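Local atomic coordinates of aromatic amino acid aminotransferase I (Candida albicans WO-1, PDB entry 6HNU), a protein that probably catalyses the pyridoxal-phosphate-dependent transfer of amino groups between aromatic amino acids and 2-oxoglutarate. Residues D95-L99 and A100-Q104; H121-V125 and H126-Y130; Y321-L324 and H325-S328. One frame throughout, in Å; residues are numbered along the deposited sequence.

Contact 1 of 3, residues D95-L99 and A100-Q104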
loop_
_atom_site.group_PDB
_atom_site.type_symbol
_atom_site.label_atom_id
_atom_site.label_comp_id
_atom_site.label_asym_id
_atom_site.label_seq_id
_atom_site.Cartn_x
_atom_site.Cartn_y
_atom_site.Cartn_z
ATOM N N ASP B 95 8.972 -21.353 13.026
ATOM C CA ASP B 95 8.348 -20.895 11.754
ATOM C C ASP B 95 7.707 -19.514 11.914
ATOM O O ASP B 95 6.872 -19.149 11.037
ATOM C CB ASP B 95 7.346 -21.945 11.261
ATOM C CG ASP B 95 7.961 -23.338 11.133
ATOM O OD1 ASP B 95 8.950 -23.449 10.437
ATOM O OD2 ASP B 95 7.429 -24.288 11.732
ATOM N N GLN B 96 8.120 -18.737 12.920
ATOM C CA GLN B 96 7.603 -17.348 13.139
ATOM C C GLN B 96 8.473 -16.341 12.381
ATOM O O GLN B 96 9.630 -16.655 12.023
ATOM C CB GLN B 96 7.581 -17.007 14.628
ATOM C CG GLN B 96 6.679 -17.927 15.446
ATOM C CD GLN B 96 5.321 -18.104 14.808
ATOM O OE1 GLN B 96 4.555 -17.150 14.655
ATOM N NE2 GLN B 96 5.011 -19.325 14.418
ATOM N N ILE B 97 7.942 -15.150 12.115
ATOM C CA ILE B 97 8.740 -14.069 11.479
ATOM C C ILE B 97 9.027 -13.062 12.585
ATOM O O ILE B 97 8.202 -12.155 12.844
ATOM C CB ILE B 97 8.081 -13.484 10.217
ATOM C CG1 ILE B 97 7.256 -14.528 9.444
ATOM C CG2 ILE B 97 9.171 -12.878 9.350
ATOM C CD1 ILE B 97 6.227 -13.978 8.486
ATOM N N GLU B 98 10.142 -13.287 13.271
ATOM C CA GLU B 98 10.525 -12.516 14.479
ATOM C C GLU B 98 10.570 -11.035 14.090
ATOM O O GLU B 98 10.922 -10.730 12.917
ATOM C CB GLU B 98 11.850 -13.051 15.042
ATOM C CG GLU B 98 13.056 -12.813 14.147
ATOM C CD GLU B 98 13.318 -13.818 13.051
ATOM O OE1 GLU B 98 12.526 -14.783 12.916
ATOM O OE2 GLU B 98 14.292 -13.606 12.284
ATOM N N LEU B 99 10.187 -10.151 15.015
ATOM C CA LEU B 99 9.949 -8.721 14.677
ATOM C C LEU B 99 11.246 -8.046 14.214
ATOM O O LEU B 99 11.147 -7.065 13.476
ATOM C CB LEU B 99 9.371 -7.969 15.871
ATOM C CG LEU B 99 8.087 -8.537 16.470
ATOM C CD1 LEU B 99 7.650 -7.659 17.633
ATOM C CD2 LEU B 99 6.995 -8.645 15.403
ATOM N N ALA B 100 12.428 -8.502 14.664
ATOM C CA ALA B 100 13.712 -7.941 14.206
ATOM C C ALA B 100 13.794 -8.059 12.667
ATOM O O ALA B 100 14.447 -7.225 12.048
ATOM C CB ALA B 100 14.864 -8.653 14.908
ATOM N N ARG B 101 13.131 -9.057 12.080
ATOM C CA ARG B 101 13.054 -9.336 10.625
ATOM C C ARG B 101 11.705 -8.850 10.031
ATOM O O ARG B 101 11.747 -8.120 8.997
ATOM C CB ARG B 101 13.315 -10.821 10.387
ATOM C CG ARG B 101 13.331 -11.266 8.930
ATOM C CD ARG B 101 14.067 -12.600 8.704
ATOM N NE ARG B 101 13.449 -13.615 9.549
ATOM C CZ ARG B 101 12.512 -14.476 9.157
ATOM N NH1 ARG B 101 12.131 -14.521 7.887
ATOM N NH2 ARG B 101 11.966 -15.303 10.041
ATOM N N SER B 102 10.535 -9.148 10.633
ATOM C CA SER B 102 9.237 -8.723 10.028
ATOM C C SER B 102 9.074 -7.189 10.063
ATOM O O SER B 102 8.334 -6.664 9.224
ATOM C CB SER B 102 8.051 -9.456 10.667
ATOM O OG SER B 102 8.154 -9.497 12.084
ATOM N N LEU B 103 9.705 -6.476 10.998
ATOM C CA LEU B 103 9.632 -4.985 11.121
ATOM C C LEU B 103 10.842 -4.309 10.435
ATOM O O LEU B 103 10.911 -3.059 10.408
ATOM C CB LEU B 103 9.534 -4.593 12.605
ATOM C CG LEU B 103 8.256 -5.013 13.316
ATOM C CD1 LEU B 103 8.220 -4.409 14.711
ATOM C CD2 LEU B 103 7.017 -4.589 12.517
ATOM N N GLN B 104 11.748 -5.100 9.852
ATOM C CA GLN B 104 12.861 -4.605 9.002
ATOM C C GLN B 104 12.374 -4.496 7.552
ATOM O O GLN B 104 11.502 -5.267 7.162
ATOM C CB GLN B 104 14.060 -5.554 9.107
ATOM C CG GLN B 104 15.311 -5.082 8.368
ATOM C CD GLN B 104 15.736 -3.682 8.749
ATOM O OE1 GLN B 104 15.219 -2.690 8.236
ATOM N NE2 GLN B 104 16.685 -3.580 9.674
#
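Glu98 and Arg101 pair at the start of the short helix 99-102, where Glu98 holds the N-cap position. Its backbone O receives two amide donors, Arg101 N at 2.9 Å and Ser102 N at 2.8 Å, the second along the straighter line (166°). The tightly packed part lies on the buried side, made by Ile97, Leu99, Ser102 and Leu103. There the hydroxyl of Ser102 donates to Ile97 O, with OG and O 2.8 Å apart. OG sits between the backbone N and the carbonyl carbon (chi1 45°), which turns it back over the incoming chain, above the plane of the Ile97 carbonyl. One turn further on, Leu103 CD1 lies against Leu99 CB at 3.9 Å. Helix 334-377 covers Ile97 and Ser102 through Asn341 and Ala338, and Leu103 packs on Ala303 of the second subunit.

The other side is partly open to solvent and is held by charge. Arg101 grips Glu98 side-on, NE reaching OE2 at 2.9 Å and NH2 reaching OE1 at 3.0 Å. Both oxygens lie near the guanidinium plane but are approached from above the carboxylate plane, the two flat groups being turned 49° apart. A second carboxylate, that of Glu113 on helix 112-126, takes Arg101 NH1. Two acids therefore share one guanidinium, while one of its faces carries a methyl group, Ile97 CG2, placed 3.7 Å from Arg101 CZ.

Contact 2 of 3, residues H121-V125 and H126-Y130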
loop_
_atom_site.group_PDB
_atom_site.type_symbol
_atom_site.label_atom_id
_atom_site.label_comp_id
_atom_site.label_asym_id
_atom_site.label_seq_id
_atom_site.Cartn_x
_atom_site.Cartn_y
_atom_site.Cartn_z
ATOM N N HIS B 121 -1.347 -23.487 0.548
ATOM C CA HIS B 121 -2.810 -23.232 0.486
ATOM C C HIS B 121 -3.275 -23.186 -0.975
ATOM O O HIS B 121 -4.207 -23.974 -1.356
ATOM C CB HIS B 121 -3.176 -21.978 1.252
ATOM C CG HIS B 121 -4.604 -21.594 1.035
ATOM N ND1 HIS B 121 -5.661 -22.305 1.599
ATOM C CD2 HIS B 121 -5.147 -20.614 0.269
ATOM C CE1 HIS B 121 -6.801 -21.762 1.193
ATOM N NE2 HIS B 121 -6.512 -20.716 0.361
ATOM N N THR B 122 -2.630 -22.339 -1.772
ATOM C CA THR B 122 -2.962 -22.139 -3.210
ATOM C C THR B 122 -2.899 -23.483 -3.952
ATOM O O THR B 122 -3.858 -23.822 -4.660
ATOM C CB THR B 122 -2.067 -21.063 -3.822
ATOM O OG1 THR B 122 -2.363 -19.854 -3.125
ATOM C CG2 THR B 122 -2.287 -20.866 -5.307
ATOM N N ASP B 123 -1.822 -24.262 -3.778
ATOM C CA ASP B 123 -1.663 -25.513 -4.550
ATOM C C ASP B 123 -2.667 -26.579 -4.092
ATOM O O ASP B 123 -3.158 -27.335 -4.945
ATOM C CB ASP B 123 -0.228 -26.024 -4.487
ATOM C CG ASP B 123 0.190 -26.778 -5.744
ATOM O OD1 ASP B 123 -0.485 -26.626 -6.802
ATOM O OD2 ASP B 123 1.242 -27.409 -5.680
ATOM N N MET B 124 -2.931 -26.693 -2.787
ATOM C CA MET B 124 -3.864 -27.699 -2.227
ATOM C C MET B 124 -5.249 -27.473 -2.832
ATOM O O MET B 124 -5.941 -28.430 -3.116
ATOM C CB MET B 124 -3.897 -27.468 -0.718
ATOM C CG MET B 124 -4.675 -28.431 0.065
ATOM S SD MET B 124 -4.814 -27.778 1.746
ATOM C CE MET B 124 -3.182 -27.159 2.098
ATOM N N VAL B 125 -5.645 -26.213 -3.020
ATOM C CA VAL B 125 -7.017 -25.852 -3.479
ATOM C C VAL B 125 -7.088 -25.820 -5.015
ATOM O O VAL B 125 -8.088 -26.295 -5.561
ATOM C CB VAL B 125 -7.472 -24.514 -2.873
ATOM C CG1 VAL B 125 -8.815 -24.103 -3.438
ATOM C CG2 VAL B 125 -7.540 -24.551 -1.347
ATOM N N HIS B 126 -6.083 -25.297 -5.697
ATOM C CA HIS B 126 -6.176 -24.878 -7.114
ATOM C C HIS B 126 -5.340 -25.770 -8.024
ATOM O O HIS B 126 -5.551 -25.682 -9.245
ATOM C CB HIS B 126 -5.790 -23.406 -7.280
ATOM C CG HIS B 126 -6.665 -22.502 -6.486
ATOM N ND1 HIS B 126 -8.013 -22.320 -6.795
ATOM C CD2 HIS B 126 -6.444 -21.853 -5.324
ATOM C CE1 HIS B 126 -8.541 -21.499 -5.899
ATOM N NE2 HIS B 126 -7.583 -21.189 -4.977
ATOM N N LYS B 127 -4.407 -26.558 -7.477
ATOM C CA LYS B 127 -3.594 -27.518 -8.274
ATOM C C LYS B 127 -3.115 -26.821 -9.561
ATOM O O LYS B 127 -3.486 -27.245 -10.687
ATOM C CB LYS B 127 -4.458 -28.772 -8.479
ATOM C CG LYS B 127 -3.808 -30.097 -8.092
ATOM C CD LYS B 127 -2.302 -30.165 -8.356
ATOM C CE LYS B 127 -1.688 -31.541 -8.175
ATOM N NZ LYS B 127 -1.960 -32.421 -9.338
ATOM N N VAL B 128 -2.324 -25.747 -9.439
ATOM C CA VAL B 128 -1.948 -24.891 -10.602
ATOM C C VAL B 128 -1.256 -25.777 -11.637
ATOM O O VAL B 128 -0.327 -26.515 -11.288
ATOM C CB VAL B 128 -1.058 -23.700 -10.187
ATOM C CG1 VAL B 128 -0.764 -22.770 -11.360
ATOM C CG2 VAL B 128 -1.680 -22.923 -9.030
ATOM N N PRO B 129 -1.745 -25.824 -12.894
ATOM C CA PRO B 129 -1.396 -26.920 -13.805
ATOM C C PRO B 129 -0.226 -26.675 -14.756
ATOM O O PRO B 129 -0.053 -27.435 -15.646
ATOM C CB PRO B 129 -2.684 -27.037 -14.614
ATOM C CG PRO B 129 -3.082 -25.589 -14.810
ATOM C CD PRO B 129 -2.839 -24.999 -13.439
ATOM N N TYR B 130 0.566 -25.640 -14.517
ATOM C CA TYR B 130 1.883 -25.412 -15.172
ATOM C C TYR B 130 2.942 -25.299 -14.078
ATOM O O TYR B 130 2.614 -25.173 -12.870
ATOM C CB TYR B 130 1.847 -24.196 -16.096
ATOM C CG TYR B 130 1.527 -22.895 -15.403
ATOM C CD1 TYR B 130 0.220 -22.533 -15.112
ATOM C CD2 TYR B 130 2.543 -22.047 -15.020
ATOM C CE1 TYR B 130 -0.053 -21.353 -14.447
ATOM C CE2 TYR B 130 2.291 -20.849 -14.378
ATOM C CZ TYR B 130 0.980 -20.507 -14.094
ATOM O OH TYR B 130 0.708 -19.331 -13.476
HETATM O O HOH W 1 -7.125 -20.044 -2.343
HETATM O O HOH W 2 0.339 -27.838 -8.932
#
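Asp123 OD1 is gripped twice at the C-terminal end of helix 112-126. A water donates to it at 2.6 Å and also to Val128 O at 2.8 Å, while Val128 N makes a weak bond to the same OD1 at 3.3 Å. The carboxylate thus meets the chain just where Lys127, with positive phi (44°), leaves the helix toward strand 133-138, whose Trp133 packs on Thr122, Asp123 and Val128. The last helical bonds run from His126 N to Thr122 O and from Lys127 N to Asp123 O, each 2.9 Å long.

His126 and Val125 extend alongside each other. With Val125 CG1 anti to the backbone N (chi1 175°), this methyl comes over one face of the imidazole in a CH-pi contact, 3.6 Å from the ring centroid and 15° off its normal. A second water lies at the ring edge, 2.9 Å from His126 NE2, and accepts a weak bond from His121 NE2. Ser282 OG holds His126 ND1, which probably limits rotation of the ring. The Asp123 carboxylate, close to the C-terminal end of the helix dipole, would be somewhat disfavoured electrostatically; the short bond from the water, with the weak one from Val128 N, probably offsets part of that cost.

Contact 3 of 3, residues Y321-L324 and H325-S328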
loop_
_atom_site.group_PDB
_atom_site.type_symbol
_atom_site.label_atom_id
_atom_site.label_comp_id
_atom_site.label_asym_id
_atom_site.label_seq_id
_atom_site.Cartn_x
_atom_site.Cartn_y
_atom_site.Cartn_z
ATOM N N TYR B 321 5.209 -7.228 -11.357
ATOM C CA TYR B 321 4.497 -6.727 -10.160
ATOM C C TYR B 321 5.503 -6.390 -9.043
ATOM O O TYR B 321 5.300 -5.389 -8.365
ATOM C CB TYR B 321 3.497 -7.738 -9.621
ATOM C CG TYR B 321 2.177 -7.828 -10.335
ATOM C CD1 TYR B 321 2.018 -8.661 -11.441
ATOM C CD2 TYR B 321 1.050 -7.227 -9.815
ATOM C CE1 TYR B 321 0.779 -8.840 -12.045
ATOM C CE2 TYR B 321 -0.195 -7.372 -10.424
ATOM C CZ TYR B 321 -0.336 -8.193 -11.532
ATOM O OH TYR B 321 -1.564 -8.396 -12.106
ATOM N N VAL B 322 6.510 -7.234 -8.785
ATOM C CA VAL B 322 7.479 -6.992 -7.680
ATOM C C VAL B 322 8.241 -5.683 -7.952
ATOM O O VAL B 322 8.306 -4.826 -7.065
ATOM C CB VAL B 322 8.412 -8.202 -7.494
ATOM C CG1 VAL B 322 9.496 -7.863 -6.485
ATOM C CG2 VAL B 322 7.633 -9.443 -7.067
ATOM N N ARG B 323 8.700 -5.455 -9.179
ATOM C CA ARG B 323 9.375 -4.185 -9.559
ATOM C C ARG B 323 8.454 -3.006 -9.243
ATOM O O ARG B 323 8.909 -2.013 -8.667
ATOM C CB ARG B 323 9.727 -4.215 -11.044
ATOM C CG ARG B 323 10.702 -5.330 -11.391
ATOM C CD ARG B 323 12.092 -5.098 -10.796
ATOM N NE ARG B 323 12.321 -5.615 -9.446
ATOM C CZ ARG B 323 12.608 -6.871 -9.109
ATOM N NH1 ARG B 323 12.664 -7.840 -10.005
ATOM N NH2 ARG B 323 12.834 -7.165 -7.836
ATOM N N LEU B 324 7.182 -3.096 -9.601
ATOM C CA LEU B 324 6.231 -1.999 -9.326
ATOM C C LEU B 324 6.049 -1.855 -7.816
ATOM O O LEU B 324 6.159 -0.702 -7.312
ATOM C CB LEU B 324 4.898 -2.268 -10.010
ATOM C CG LEU B 324 3.772 -1.296 -9.672
ATOM C CD1 LEU B 324 4.135 0.143 -9.994
ATOM C CD2 LEU B 324 2.516 -1.695 -10.439
ATOM N N HIS B 325 5.838 -2.959 -7.108
ATOM C CA HIS B 325 5.650 -2.927 -5.633
ATOM C C HIS B 325 6.825 -2.223 -4.929
ATOM O O HIS B 325 6.567 -1.477 -3.990
ATOM C CB HIS B 325 5.435 -4.326 -5.089
ATOM C CG HIS B 325 4.052 -4.842 -5.268
ATOM N ND1 HIS B 325 3.754 -6.141 -4.980
ATOM C CD2 HIS B 325 2.886 -4.255 -5.606
ATOM C CE1 HIS B 325 2.460 -6.338 -5.151
ATOM N NE2 HIS B 325 1.908 -5.231 -5.538
ATOM N N GLU B 326 8.080 -2.481 -5.350
ATOM C CA GLU B 326 9.303 -1.852 -4.802
ATOM C C GLU B 326 9.191 -0.332 -4.718
ATOM O O GLU B 326 9.662 0.199 -3.722
ATOM C CB GLU B 326 10.546 -2.229 -5.613
ATOM C CG GLU B 326 11.009 -3.576 -5.167
ATOM C CD GLU B 326 11.988 -4.281 -6.088
ATOM O OE1 GLU B 326 12.234 -3.792 -7.215
ATOM O OE2 GLU B 326 12.472 -5.353 -5.660
ATOM N N VAL B 327 8.577 0.322 -5.698
ATOM C CA VAL B 327 8.495 1.812 -5.755
ATOM C C VAL B 327 7.065 2.330 -5.567
ATOM O O VAL B 327 6.846 3.536 -5.776
ATOM C CB VAL B 327 9.106 2.309 -7.071
ATOM C CG1 VAL B 327 10.572 1.909 -7.134
ATOM C CG2 VAL B 327 8.345 1.801 -8.287
ATOM N N SER B 328 6.121 1.479 -5.176
ATOM C CA SER B 328 4.722 1.883 -4.864
ATOM C C SER B 328 4.452 1.524 -3.390
ATOM O O SER B 328 4.925 2.285 -2.494
ATOM C CB SER B 328 3.754 1.315 -5.879
ATOM O OG SER B 328 3.664 -0.100 -5.828
#
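Arg323 and Glu326, three residues apart on helix 315-327, run alongside each other, both leading outward from the helix. The guanidinium takes the carboxylate side-on, with Arg323 NE 2.9 Å from Glu326 OE1 and Arg323 NH2 2.9 Å from Glu326 OE2. The first bond is nearly straight (175°), and both oxygens lie close to the guanidinium plane, although the two planes are turned 39° apart. Arg323 sets off away from Glu326, and the bends at chi2 and chi3 bring its guanidinium round to the carboxylate, which Glu326 extends toward it. Glu319 takes the remaining terminal nitrogen, Arg323 NH1, so the arginine is tied to acids on two turns.

The imidazole of His325 is placed differently: one of its faces lies over the backbone O of Tyr321, with His325 CG 3.4 Å from that oxygen. Tyr321 O also accepts His325 N at 2.8 Å. Toward the helix end, Leu324 O is approached from opposite faces of its carbonyl plane, by Val327 N at 3.1 Å and by Ser328 OG at 3.0 Å. With chi1 at 66°, the hydroxyl of Ser328 turns back onto the last turn.

Helix 141-152 receives Tyr321 OH at Thr148 and His325 NE2 at Glu143. Strands 133-138 and 309-314 of the large sheet underlie Tyr321, and Val327 O bonds to Ser172 of the second subunit.

Contacts 1, 2 and 3 follow one another along the chain, each in or next to a different helix: 99-102, 112-126 and 315-327. None touches another; centres of contacts 1 and 2 lie about 27 Å apart, of 1 and 3 about 21 Å, and of 2 and 3 about 25 Å. Contacts 2 and 3 both pack against strands 133-138 and 309-314 at one side of the mixed sheet, and contacts 1 and 2 share the long helix 334-377 as a neighbour. Contacts 1 and 3 both reach the second subunit, and the side chains of Gln104 and Glu326 are each about 7 Å from a bound phenylalanine, consistent with a place at the dimer interface near the active sites.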